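Local atomic coordinates of KLLA0E03807p (Kluyveromyces lactis, PDB entry 3SQI), a protein that probably binds DNA through this N-terminal part, the DNA-binding domain of Ndc10, a platform for inner kinetochore assembly in budding yeast. Residues N172-G176 with L315-P319; P183-L187 with T299-P303; Q320-F326 with L341-T347. All blocks are in the same frame, centred on the assembly; numbering follows the deposited sequence.

Contact 1: residues N172-G176 with L315-P319; sequences NGKCG and LQPCP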
ATOM      1  N   ASN A 172     -14.406 -13.080  -3.041  1.00106.52           N
ATOM      2  CA  ASN A 172     -14.322 -12.344  -1.777  1.00110.51           C
ATOM      3  C   ASN A 172     -14.284 -10.818  -1.932  1.00120.28           C
ATOM      4  O   ASN A 172     -14.193 -10.089  -0.941  1.00116.55           O
ATOM      5  CB  ASN A 172     -13.110 -12.798  -0.957  1.00 99.72           C
ATOM      6  CG  ASN A 172     -12.994 -14.308  -0.867  1.00 99.54           C
ATOM      7  OD1 ASN A 172     -13.784 -14.972  -0.185  1.00 97.82           O
ATOM      8  ND2 ASN A 172     -11.996 -14.858  -1.547  1.00 92.45           N
ATOM      9  N   GLY A 173     -14.338 -10.336  -3.171  1.00119.90           N
ATOM     10  CA  GLY A 173     -14.334  -8.906  -3.419  1.00 99.99           C
ATOM     11  C   GLY A 173     -13.037  -8.221  -3.035  1.00 89.73           C
ATOM     12  O   GLY A 173     -13.033  -7.320  -2.202  1.00 89.09           O
ATOM     13  N   LYS A 174     -11.927  -8.656  -3.620  1.00 88.33           N
ATOM     14  CA  LYS A 174     -10.633  -8.033  -3.347  1.00 70.29           C
ATOM     15  C   LYS A 174      -9.886  -7.704  -4.636  1.00 66.17           C
ATOM     16  O   LYS A 174     -10.010  -8.415  -5.633  1.00 88.60           O
ATOM     17  CB  LYS A 174      -9.775  -8.958  -2.484  1.00 73.04           C
ATOM     18  CG  LYS A 174     -10.409  -9.306  -1.158  1.00 91.29           C
ATOM     19  CD  LYS A 174     -10.070 -10.720  -0.710  1.00 97.01           C
ATOM     20  CE  LYS A 174      -8.569 -10.953  -0.637  1.00 84.42           C
ATOM     21  NZ  LYS A 174      -8.242 -11.984   0.399  1.00 87.22           N
ATOM     22  N   CYS A 175      -9.116  -6.621  -4.615  1.00 61.96           N
ATOM     23  CA  CYS A 175      -8.225  -6.296  -5.724  1.00 64.20           C
ATOM     24  C   CYS A 175      -7.018  -5.531  -5.236  1.00 68.54           C
ATOM     25  O   CYS A 175      -7.118  -4.750  -4.290  1.00 86.41           O
ATOM     26  CB  CYS A 175      -8.947  -5.480  -6.796  1.00 69.45           C
ATOM     27  SG  CYS A 175      -9.469  -3.822  -6.301  1.00 87.91           S
ATOM     28  N   GLY A 176      -5.874  -5.748  -5.877  1.00 52.35           N
ATOM     29  CA  GLY A 176      -4.679  -5.006  -5.515  1.00 43.81           C
ATOM     30  C   GLY A 176      -3.422  -5.471  -6.216  1.00 66.73           C
ATOM     31  O   GLY A 176      -3.473  -6.329  -7.089  1.00 85.79           O
ATOM     32  N   LEU A 315     -11.407  -3.325   1.835  1.00 90.45           N
ATOM     33  CA  LEU A 315     -11.140  -4.116   0.638  1.00 83.62           C
ATOM     34  C   LEU A 315     -12.364  -4.197  -0.262  1.00 85.28           C
ATOM     35  O   LEU A 315     -13.456  -4.550   0.185  1.00 89.56           O
ATOM     36  CB  LEU A 315     -10.686  -5.526   1.010  1.00 87.18           C
ATOM     37  CG  LEU A 315      -9.200  -5.660   1.320  1.00 81.64           C
ATOM     38  CD1 LEU A 315      -8.829  -7.124   1.399  1.00 73.42           C
ATOM     39  CD2 LEU A 315      -8.396  -4.958   0.244  1.00 83.09           C
ATOM     40  N   GLN A 316     -12.178  -3.882  -1.537  1.00 89.18           N
ATOM     41  CA  GLN A 316     -13.291  -3.868  -2.469  1.00 90.75           C
ATOM     42  C   GLN A 316     -12.951  -4.571  -3.768  1.00 85.68           C
ATOM     43  O   GLN A 316     -11.797  -4.577  -4.199  1.00 82.07           O
ATOM     44  CB  GLN A 316     -13.733  -2.435  -2.745  1.00102.44           C
ATOM     45  CG  GLN A 316     -14.500  -1.821  -1.598  1.00121.72           C
ATOM     46  CD  GLN A 316     -14.292  -0.328  -1.505  1.00143.48           C
ATOM     47  OE1 GLN A 316     -13.214   0.139  -1.130  1.00151.95           O
ATOM     48  NE2 GLN A 316     -15.323   0.435  -1.848  1.00147.98           N
ATOM     49  N   PRO A 317     -13.968  -5.173  -4.394  1.00 80.56           N
ATOM     50  CA  PRO A 317     -13.823  -5.850  -5.684  1.00 87.73           C
ATOM     51  C   PRO A 317     -13.505  -4.843  -6.774  1.00 95.47           C
ATOM     52  O   PRO A 317     -13.886  -3.672  -6.672  1.00 87.91           O
ATOM     53  CB  PRO A 317     -15.209  -6.461  -5.920  1.00 81.67           C
ATOM     54  CG  PRO A 317     -16.136  -5.622  -5.112  1.00 87.49           C
ATOM     55  CD  PRO A 317     -15.354  -5.206  -3.899  1.00 82.81           C
ATOM     56  N   CYS A 318     -12.805  -5.301  -7.805  1.00109.15           N
ATOM     57  CA  CYS A 318     -12.422  -4.449  -8.925  1.00105.75           C
ATOM     58  C   CYS A 318     -13.634  -4.060  -9.774  1.00101.34           C
ATOM     59  O   CYS A 318     -14.316  -4.927 -10.324  1.00106.11           O
ATOM     60  CB  CYS A 318     -11.393  -5.173  -9.789  1.00101.36           C
ATOM     61  SG  CYS A 318     -10.450  -4.103 -10.865  1.00101.36           S
ATOM     62  N   PRO A 319     -13.908  -2.750  -9.879  1.00 89.47           N
ATOM     63  CA  PRO A 319     -15.035  -2.236 -10.672  1.00 92.64           C
ATOM     64  C   PRO A 319     -14.833  -2.459 -12.176  1.00 83.95           C
ATOM     65  O   PRO A 319     -13.755  -2.194 -12.705  1.00 89.95           O
ATOM     66  CB  PRO A 319     -15.031  -0.739 -10.345  1.00 84.87           C
ATOM     67  CG  PRO A 319     -13.600  -0.443 -10.023  1.00 81.27           C
ATOM     68  CD  PRO A 319     -13.090  -1.666  -9.308  1.00 76.17           C
TER
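Gly173 packs against Pro317 where the loop 315-319 crosses the start of strand 174-179, the two segments running about 79° apart. At the crossing, ring meets backbone: Pro317 CB lies 3.6 Å from Gly173 CA, and Pro317 CD rests near the glycine carbonyl. Glycine suits this place chiefly because its positive phi of 66° is unfavourable for other residues; a side chain would probably also come close to the proline ring. With Lys174 it faces Asp169 in a G1 beta bulge, the step that leads into the strand.

Apolar contacts flank this crossing. Lys174 CG meets Leu315 CD1 at 3.7 Å, the lysine lending its aliphatic stem. Cys175 points toward the loop and sets CB 3.9 Å from Cys318 CB, two small side chains that allow close approach.

Among polar groups, Cys175 SG stands 3.2 Å from Gln316 O. Lys174 NZ turns to partners beyond the loop, a salt bridge with Asp304 and a hydrogen bond to Asp295 O. The loop is laid across the middle strand of a three-stranded antiparallel sheet, with Leu168 of strand 165-169 and Leu340 of helix 332-355 covering the two cysteines and helix 304-310 touching Leu315.

Contact 2: residues P183-L187 with T299-P303; sequences PNFVL and TIGIP
Val186 and Ile300 bring their CA atoms to 7.7 Å, and Asn184 and Gly301 stand 8.8 Å apart by the same measure, so the backbones stay apart, and the contact is made by side chains with no hydrogen bond between the segments. Residues 185-187 form an outer strand of the three-stranded antiparallel sheet of this domain, whose fold is consistent with that of the tyrosine recombinases, and a loop leading into helix 304-310 lies over one face of it.

Strand alternation sorts the side chains. Phe185 points away from the loop and meets Trp145 of helix 133-149 edge-to-face, whereas Val186 points toward the loop and is packed also by Ile307 of helix 304-310. A beta-branched valine suits both the extended backbone and this buried, apolar surface. The CG2 methyl of Val186 meets the CG2 methyl of Ile300 at 4.0 Å, the two side chains crossing at a slant. Ile300 divides its branches: with CG1 anti to the backbone N (chi1 -156°), its delta methyl leads away, and CG2 is left to face the strand.

Asn184 reaches the loop just before the strand begins. It slides past Ile302 in the opposite direction, placing OD1 3.1 Å from Ile302 CD1, a van der Waals contact and not a polar bond. Ile302 comes within range because its chain is extended at chi2 (167°), which carries CD1 out to its full length.

The loop is closed by a backbone hydrogen bond from Thr299 N to Ile302 O, 2.9 Å long, and Ile300 and Ile302 both point toward the strand. Isoleucine suits both positions, since each offers an apolar branch to the valine. The same methyl, Val186 CG2, also lies 4.3 Å from Ile302 CD1.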
ATOM      1  N   PRO A 183      11.152  -7.657  -0.820  1.00104.99           N
ATOM      2  CA  PRO A 183      10.223  -6.867  -0.003  1.00 89.92           C
ATOM      3  C   PRO A 183       8.816  -7.446  -0.111  1.00 94.72           C
ATOM      4  O   PRO A 183       8.367  -7.800  -1.199  1.00 93.05           O
ATOM      5  CB  PRO A 183      10.283  -5.473  -0.631  1.00 78.90           C
ATOM      6  CG  PRO A 183      11.560  -5.460  -1.418  1.00101.09           C
ATOM      7  CD  PRO A 183      11.733  -6.864  -1.913  1.00108.23           C
ATOM      8  N   ASN A 184       8.112  -7.507   1.007  1.00 93.65           N
ATOM      9  CA  ASN A 184       6.844  -8.209   1.056  1.00 82.89           C
ATOM     10  C   ASN A 184       5.726  -7.216   1.322  1.00 78.69           C
ATOM     11  O   ASN A 184       5.652  -6.653   2.415  1.00 90.86           O
ATOM     12  CB  ASN A 184       6.911  -9.252   2.173  1.00 97.36           C
ATOM     13  CG  ASN A 184       5.722 -10.188   2.181  1.00108.05           C
ATOM     14  OD1 ASN A 184       4.612  -9.798   2.544  1.00106.59           O
ATOM     15  ND2 ASN A 184       5.957 -11.444   1.812  1.00113.40           N
ATOM     16  N   PHE A 185       4.859  -6.989   0.338  1.00 71.65           N
ATOM     17  CA  PHE A 185       3.792  -6.004   0.522  1.00 65.35           C
ATOM     18  C   PHE A 185       2.565  -6.172  -0.364  1.00 61.90           C
ATOM     19  O   PHE A 185       2.594  -6.911  -1.342  1.00 81.78           O
ATOM     20  CB  PHE A 185       4.343  -4.607   0.325  1.00 73.42           C
ATOM     21  CG  PHE A 185       4.675  -4.293  -1.090  1.00 75.01           C
ATOM     22  CD1 PHE A 185       3.719  -3.745  -1.927  1.00 75.34           C
ATOM     23  CD2 PHE A 185       5.943  -4.542  -1.588  1.00 73.34           C
ATOM     24  CE1 PHE A 185       4.018  -3.449  -3.241  1.00 66.21           C
ATOM     25  CE2 PHE A 185       6.252  -4.249  -2.901  1.00 75.75           C
ATOM     26  CZ  PHE A 185       5.286  -3.703  -3.729  1.00 67.50           C
ATOM     27  N   VAL A 186       1.487  -5.478   0.002  1.00 59.18           N
ATOM     28  CA  VAL A 186       0.247  -5.467  -0.784  1.00 60.50           C
ATOM     29  C   VAL A 186      -0.395  -4.071  -0.878  1.00 65.78           C
ATOM     30  O   VAL A 186      -0.731  -3.460   0.140  1.00 57.61           O
ATOM     31  CB  VAL A 186      -0.798  -6.430  -0.187  1.00 62.26           C
ATOM     32  CG1 VAL A 186      -2.168  -6.233  -0.860  1.00 57.23           C
ATOM     33  CG2 VAL A 186      -0.314  -7.886  -0.273  1.00 58.03           C
ATOM     34  N   LEU A 187      -0.591  -3.583  -2.103  1.00 85.46           N
ATOM     35  CA  LEU A 187      -1.240  -2.290  -2.342  1.00 78.00           C
ATOM     36  C   LEU A 187      -2.701  -2.446  -2.761  1.00 69.09           C
ATOM     37  O   LEU A 187      -3.054  -3.378  -3.477  1.00 71.34           O
ATOM     38  CB  LEU A 187      -0.487  -1.483  -3.402  1.00 69.96           C
ATOM     39  CG  LEU A 187       0.853  -0.860  -3.007  1.00 70.36           C
ATOM     40  CD1 LEU A 187       1.249   0.176  -4.035  1.00 59.14           C
ATOM     41  CD2 LEU A 187       0.775  -0.214  -1.627  1.00 79.11           C
ATOM     42  N   THR A 299      -4.201 -12.614   1.750  1.00 72.90           N
ATOM     43  CA  THR A 299      -4.008 -12.348   0.334  1.00 77.59           C
ATOM     44  C   THR A 299      -2.772 -13.011  -0.264  1.00 94.63           C
ATOM     45  O   THR A 299      -2.898 -13.995  -0.984  1.00122.22           O
ATOM     46  CB  THR A 299      -4.052 -10.855   0.043  1.00 72.26           C
ATOM     47  OG1 THR A 299      -4.995 -10.252   0.936  1.00 80.90           O
ATOM     48  CG2 THR A 299      -4.503 -10.609  -1.377  1.00 58.58           C
ATOM     49  N   ILE A 300      -1.580 -12.504   0.018  1.00 88.85           N
ATOM     50  CA  ILE A 300      -0.405 -13.167  -0.552  1.00100.14           C
ATOM     51  C   ILE A 300       0.155 -14.159   0.461  1.00103.06           C
ATOM     52  O   ILE A 300       0.036 -15.362   0.259  1.00124.75           O
ATOM     53  CB  ILE A 300       0.665 -12.198  -1.211  1.00107.62           C
ATOM     54  CG1 ILE A 300       1.504 -12.962  -2.257  1.00105.34           C
ATOM     55  CG2 ILE A 300       1.533 -11.404  -0.159  1.00 99.44           C
ATOM     56  CD1 ILE A 300       0.758 -13.275  -3.580  1.00198.90           C
ATOM     57  N   GLY A 301       0.779 -13.679   1.528  1.00 80.21           N
ATOM     58  CA  GLY A 301       0.940 -14.496   2.715  1.00 90.80           C
ATOM     59  C   GLY A 301       0.117 -13.973   3.877  1.00 96.35           C
ATOM     60  O   GLY A 301       0.061 -14.588   4.930  1.00 92.29           O
ATOM     61  N   ILE A 302      -0.544 -12.843   3.654  1.00104.15           N
ATOM     62  CA  ILE A 302      -0.870 -11.892   4.713  1.00 80.18           C
ATOM     63  C   ILE A 302      -2.336 -11.783   5.103  1.00 78.26           C
ATOM     64  O   ILE A 302      -3.198 -11.626   4.245  1.00102.69           O
ATOM     65  CB  ILE A 302      -0.367 -10.508   4.311  1.00 73.24           C
ATOM     66  CG1 ILE A 302       1.119 -10.589   3.961  1.00 77.19           C
ATOM     67  CG2 ILE A 302      -0.620  -9.509   5.405  1.00 55.89           C
ATOM     68  CD1 ILE A 302       1.655  -9.386   3.262  1.00 75.12           C
ATOM     69  N   PRO A 303      -2.626 -11.871   6.406  1.00 87.89           N
ATOM     70  CA  PRO A 303      -3.973 -11.610   6.917  1.00 85.86           C
ATOM     71  C   PRO A 303      -4.464 -10.284   6.365  1.00 84.45           C
ATOM     72  O   PRO A 303      -3.659  -9.367   6.216  1.00 87.18           O
ATOM     73  CB  PRO A 303      -3.751 -11.476   8.424  1.00 76.15           C
ATOM     74  CG  PRO A 303      -2.520 -12.250   8.693  1.00 79.95           C
ATOM     75  CD  PRO A 303      -1.651 -12.065   7.490  1.00 92.04           C
TER

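Contact 3: residues Q320-F326 with L341-T347; sequences QVHVHLF and LNSVLVT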
ATOM      1  N   GLN A 320     -15.858  -2.942 -12.866  1.00 90.95           N
ATOM      2  CA  GLN A 320     -15.706  -3.236 -14.290  1.00101.06           C
ATOM      3  C   GLN A 320     -16.029  -2.044 -15.196  1.00 92.47           C
ATOM      4  O   GLN A 320     -17.154  -1.542 -15.212  1.00 92.94           O
ATOM      5  CB  GLN A 320     -16.518  -4.476 -14.685  1.00103.21           C
ATOM      6  CG  GLN A 320     -15.955  -5.786 -14.139  1.00 98.20           C
ATOM      7  CD  GLN A 320     -14.469  -5.964 -14.435  1.00111.96           C
ATOM      8  OE1 GLN A 320     -13.853  -5.150 -15.129  1.00120.07           O
ATOM      9  NE2 GLN A 320     -13.886  -7.034 -13.901  1.00112.33           N
ATOM     10  N   VAL A 321     -15.023  -1.602 -15.945  1.00 77.30           N
ATOM     11  CA  VAL A 321     -15.165  -0.488 -16.875  1.00 84.34           C
ATOM     12  C   VAL A 321     -15.188  -0.970 -18.323  1.00 98.14           C
ATOM     13  O   VAL A 321     -14.550  -1.965 -18.659  1.00118.74           O
ATOM     14  CB  VAL A 321     -14.005   0.482 -16.735  1.00 78.58           C
ATOM     15  CG1 VAL A 321     -14.044   1.129 -15.368  1.00 80.14           C
ATOM     16  CG2 VAL A 321     -12.685  -0.249 -16.985  1.00 71.39           C
ATOM     17  N   HIS A 322     -15.925  -0.274 -19.180  1.00 80.43           N
ATOM     18  CA  HIS A 322     -15.978  -0.659 -20.588  1.00 91.65           C
ATOM     19  C   HIS A 322     -15.041   0.138 -21.502  1.00 91.04           C
ATOM     20  O   HIS A 322     -15.039  -0.065 -22.718  1.00 97.48           O
ATOM     21  CB  HIS A 322     -17.418  -0.646 -21.108  1.00 97.28           C
ATOM     22  CG  HIS A 322     -18.326  -1.560 -20.352  1.00106.13           C
ATOM     23  ND1 HIS A 322     -18.611  -1.382 -19.016  1.00104.31           N
ATOM     24  CD2 HIS A 322     -18.989  -2.677 -20.733  1.00118.08           C
ATOM     25  CE1 HIS A 322     -19.421  -2.342 -18.608  1.00114.77           C
ATOM     26  NE2 HIS A 322     -19.666  -3.140 -19.633  1.00127.04           N
ATOM     27  N   VAL A 323     -14.254   1.033 -20.919  1.00 76.07           N
ATOM     28  CA  VAL A 323     -13.332   1.866 -21.683  1.00 84.80           C
ATOM     29  C   VAL A 323     -11.880   1.463 -21.456  1.00 86.32           C
ATOM     30  O   VAL A 323     -11.449   1.287 -20.315  1.00 95.08           O
ATOM     31  CB  VAL A 323     -13.470   3.337 -21.269  1.00 82.58           C
ATOM     32  CG1 VAL A 323     -12.288   4.144 -21.775  1.00 73.48           C
ATOM     33  CG2 VAL A 323     -14.793   3.899 -21.758  1.00 76.88           C
ATOM     34  N   HIS A 324     -11.110   1.330 -22.528  1.00 84.79           N
ATOM     35  CA  HIS A 324      -9.719   0.932 -22.361  1.00 94.16           C
ATOM     36  C   HIS A 324      -8.708   1.992 -22.785  1.00 97.20           C
ATOM     37  O   HIS A 324      -8.491   2.234 -23.971  1.00113.57           O
ATOM     38  CB  HIS A 324      -9.476  -0.389 -23.084  1.00101.49           C
ATOM     39  CG  HIS A 324     -10.426  -1.465 -22.674  1.00112.28           C
ATOM     40  ND1 HIS A 324     -11.739  -1.492 -23.088  1.00117.24           N
ATOM     41  CD2 HIS A 324     -10.271  -2.531 -21.850  1.00116.61           C
ATOM     42  CE1 HIS A 324     -12.345  -2.543 -22.563  1.00120.47           C
ATOM     43  NE2 HIS A 324     -11.474  -3.187 -21.805  1.00123.73           N
ATOM     44  N   LEU A 325      -8.086   2.612 -21.790  1.00 93.04           N
ATOM     45  CA  LEU A 325      -6.992   3.547 -22.010  1.00 89.58           C
ATOM     46  C   LEU A 325      -5.674   2.798 -22.163  1.00 91.64           C
ATOM     47  O   LEU A 325      -4.797   3.208 -22.924  1.00 98.09           O
ATOM     48  CB  LEU A 325      -6.924   4.557 -20.864  1.00 77.42           C
ATOM     49  CG  LEU A 325      -8.240   5.317 -20.659  1.00 84.03           C
ATOM     50  CD1 LEU A 325      -8.103   6.388 -19.589  1.00 79.20           C
ATOM     51  CD2 LEU A 325      -8.729   5.932 -21.968  1.00 87.19           C
ATOM     52  N   PHE A 326      -5.542   1.703 -21.421  1.00 84.46           N
ATOM     53  CA  PHE A 326      -4.393   0.816 -21.559  1.00 86.57           C
ATOM     54  C   PHE A 326      -4.643  -0.286 -22.586  1.00 98.95           C
ATOM     55  O   PHE A 326      -5.790  -0.606 -22.893  1.00100.52           O
ATOM     56  CB  PHE A 326      -3.987   0.232 -20.204  1.00 92.21           C
ATOM     57  CG  PHE A 326      -3.294   1.221 -19.315  1.00 91.42           C
ATOM     58  CD1 PHE A 326      -1.976   1.573 -19.554  1.00 92.80           C
ATOM     59  CD2 PHE A 326      -3.962   1.814 -18.258  1.00 79.92           C
ATOM     60  CE1 PHE A 326      -1.331   2.495 -18.748  1.00 80.73           C
ATOM     61  CE2 PHE A 326      -3.325   2.741 -17.456  1.00 76.92           C
ATOM     62  CZ  PHE A 326      -2.007   3.082 -17.702  1.00 72.59           C
ATOM     63  N   LEU A 341      -4.932  -1.341 -13.290  1.00 74.41           N
ATOM     64  CA  LEU A 341      -4.607   0.057 -13.518  1.00 71.32           C
ATOM     65  C   LEU A 341      -5.684   0.726 -14.378  1.00 73.08           C
ATOM     66  O   LEU A 341      -6.122   1.841 -14.103  1.00 67.81           O
ATOM     67  CB  LEU A 341      -3.241   0.185 -14.188  1.00 66.10           C
ATOM     68  CG  LEU A 341      -2.030  -0.063 -13.302  1.00 64.29           C
ATOM     69  CD1 LEU A 341      -0.753   0.430 -13.996  1.00 62.58           C
ATOM     70  CD2 LEU A 341      -2.227   0.664 -11.992  1.00 60.93           C
ATOM     71  N   ASN A 342      -6.119   0.038 -15.421  1.00 71.66           N
ATOM     72  CA  ASN A 342      -7.145   0.594 -16.283  1.00 74.38           C
ATOM     73  C   ASN A 342      -8.415   0.908 -15.507  1.00 74.37           C
ATOM     74  O   ASN A 342      -8.955   1.997 -15.623  1.00 78.65           O
ATOM     75  CB  ASN A 342      -7.475  -0.336 -17.451  1.00 72.55           C
ATOM     76  CG  ASN A 342      -8.435   0.294 -18.418  1.00 87.64           C
ATOM     77  OD1 ASN A 342      -8.240   1.434 -18.837  1.00 93.32           O
ATOM     78  ND2 ASN A 342      -9.498  -0.426 -18.765  1.00 94.57           N
ATOM     79  N   SER A 343      -8.892  -0.047 -14.713  1.00 77.51           N
ATOM     80  CA  SER A 343     -10.123   0.161 -13.955  1.00 70.01           C
ATOM     81  C   SER A 343     -10.006   1.303 -12.940  1.00 83.45           C
ATOM     82  O   SER A 343     -10.920   2.120 -12.820  1.00 77.97           O
ATOM     83  CB  SER A 343     -10.576  -1.128 -13.278  1.00 66.96           C
ATOM     84  OG  SER A 343     -11.129  -2.015 -14.232  1.00 85.58           O
ATOM     85  N   VAL A 344      -8.894   1.382 -12.215  1.00 92.69           N
ATOM     86  CA  VAL A 344      -8.755   2.487 -11.269  1.00 83.17           C
ATOM     87  C   VAL A 344      -8.732   3.820 -12.012  1.00 74.93           C
ATOM     88  O   VAL A 344      -9.467   4.760 -11.670  1.00 82.27           O
ATOM     89  CB  VAL A 344      -7.497   2.378 -10.398  1.00 71.92           C
ATOM     90  CG1 VAL A 344      -7.555   3.413  -9.284  1.00 70.78           C
ATOM     91  CG2 VAL A 344      -7.386   0.992  -9.809  1.00 69.07           C
ATOM     92  N   LEU A 345      -7.890   3.884 -13.039  1.00 70.08           N
ATOM     93  CA  LEU A 345      -7.706   5.104 -13.815  1.00 70.15           C
ATOM     94  C   LEU A 345      -9.045   5.584 -14.331  1.00 74.83           C
ATOM     95  O   LEU A 345      -9.462   6.706 -14.056  1.00 82.64           O
ATOM     96  CB  LEU A 345      -6.777   4.842 -14.998  1.00 54.76           C
ATOM     97  CG  LEU A 345      -6.276   6.062 -15.769  1.00 72.40           C
ATOM     98  CD1 LEU A 345      -5.176   6.784 -14.983  1.00 63.38           C
ATOM     99  CD2 LEU A 345      -5.765   5.652 -17.152  1.00 65.23           C
ATOM    100  N   VAL A 346      -9.717   4.700 -15.060  1.00 71.78           N
ATOM    101  CA  VAL A 346     -10.958   5.004 -15.761  1.00 72.89           C
ATOM    102  C   VAL A 346     -12.086   5.277 -14.784  1.00 82.87           C
ATOM    103  O   VAL A 346     -13.053   5.968 -15.109  1.00 90.66           O
ATOM    104  CB  VAL A 346     -11.367   3.836 -16.693  1.00 71.73           C
ATOM    105  CG1 VAL A 346     -12.791   4.006 -17.190  1.00 71.86           C
ATOM    106  CG2 VAL A 346     -10.400   3.722 -17.864  1.00 73.47           C
ATOM    107  N   THR A 347     -11.960   4.733 -13.580  1.00 81.92           N
ATOM    108  CA  THR A 347     -12.992   4.925 -12.575  1.00 81.38           C
ATOM    109  C   THR A 347     -12.901   6.326 -12.006  1.00 87.71           C
ATOM    110  O   THR A 347     -13.920   6.988 -11.799  1.00 89.38           O
ATOM    111  CB  THR A 347     -12.864   3.917 -11.421  1.00 78.57           C
ATOM    112  OG1 THR A 347     -12.954   2.579 -11.931  1.00 91.28           O
ATOM    113  CG2 THR A 347     -13.971   4.140 -10.403  1.00 78.48           C
TER
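Val321 sits over Asn342, Ser343, Val346 and Thr347 of helix 332-355: CG1 lies 3.6 Å from Val346 CG1, while CG2 covers Ser343 OG, which is hydrogen-bonded to Pro319 O. Farther along, Leu325 fills the groove between Leu345 CD2, 3.5 Å from its CD1, and Val346 CG2. Leu345 CD2 in turn wedges between Leu325 CD1 and Phe326 CE2, 3.8 Å from the latter, while Asn342 CA lies at the edge of the phenyl ring.

Between these apolar patches, the DNA-binding domain ties the loop to the helix it precedes through one side-chain amide. With CG anti to the backbone N (chi1 -174°), the amide of Asn342 stands out from the helix. ND2 donates to Val323 O (3.0 Å, N-H...O angle 161°), close to the amide plane, and OD1 accepts from Leu325 N (3.2 Å) arriving above the carbonyl plane. His324 CD2 comes 3.8 Å from Asn342 ND2, ring and amide planes only 18° apart, though the side chains cross at about a right angle. Were Asn342 an alanine, Val323 O and Leu325 N would probably lose their partners and a gap open beneath the loop. Leu341 and Leu345, which meet the phenyl ring, also touch Met202, Tyr206, Ala203 and Val204 of helix 198-210.

In the fold
From the N terminus, the chain passes through its early helices into the three-stranded sheet, where strand 174-179 and then its neighbour 185-187 supply the first halves of contacts 1 and 2. After further helices, residues 299-303 return to close contact 2 across 111 residues. Helix 304-310 follows, and 315-319 closes contact 1 across 138, so that contact 2 lies within the span of contact 1. Contact 3 comes in series: 14 intervening residues, mostly the start of helix 332-355, bring 320-326 back against that helix. Cys318 and Pro319 join contact 1 to contact 3, and Lys174 packs on Thr299 of contact 2. The sheet, the loops before and after helix 304-310, and helix 332-355 are thereby connected.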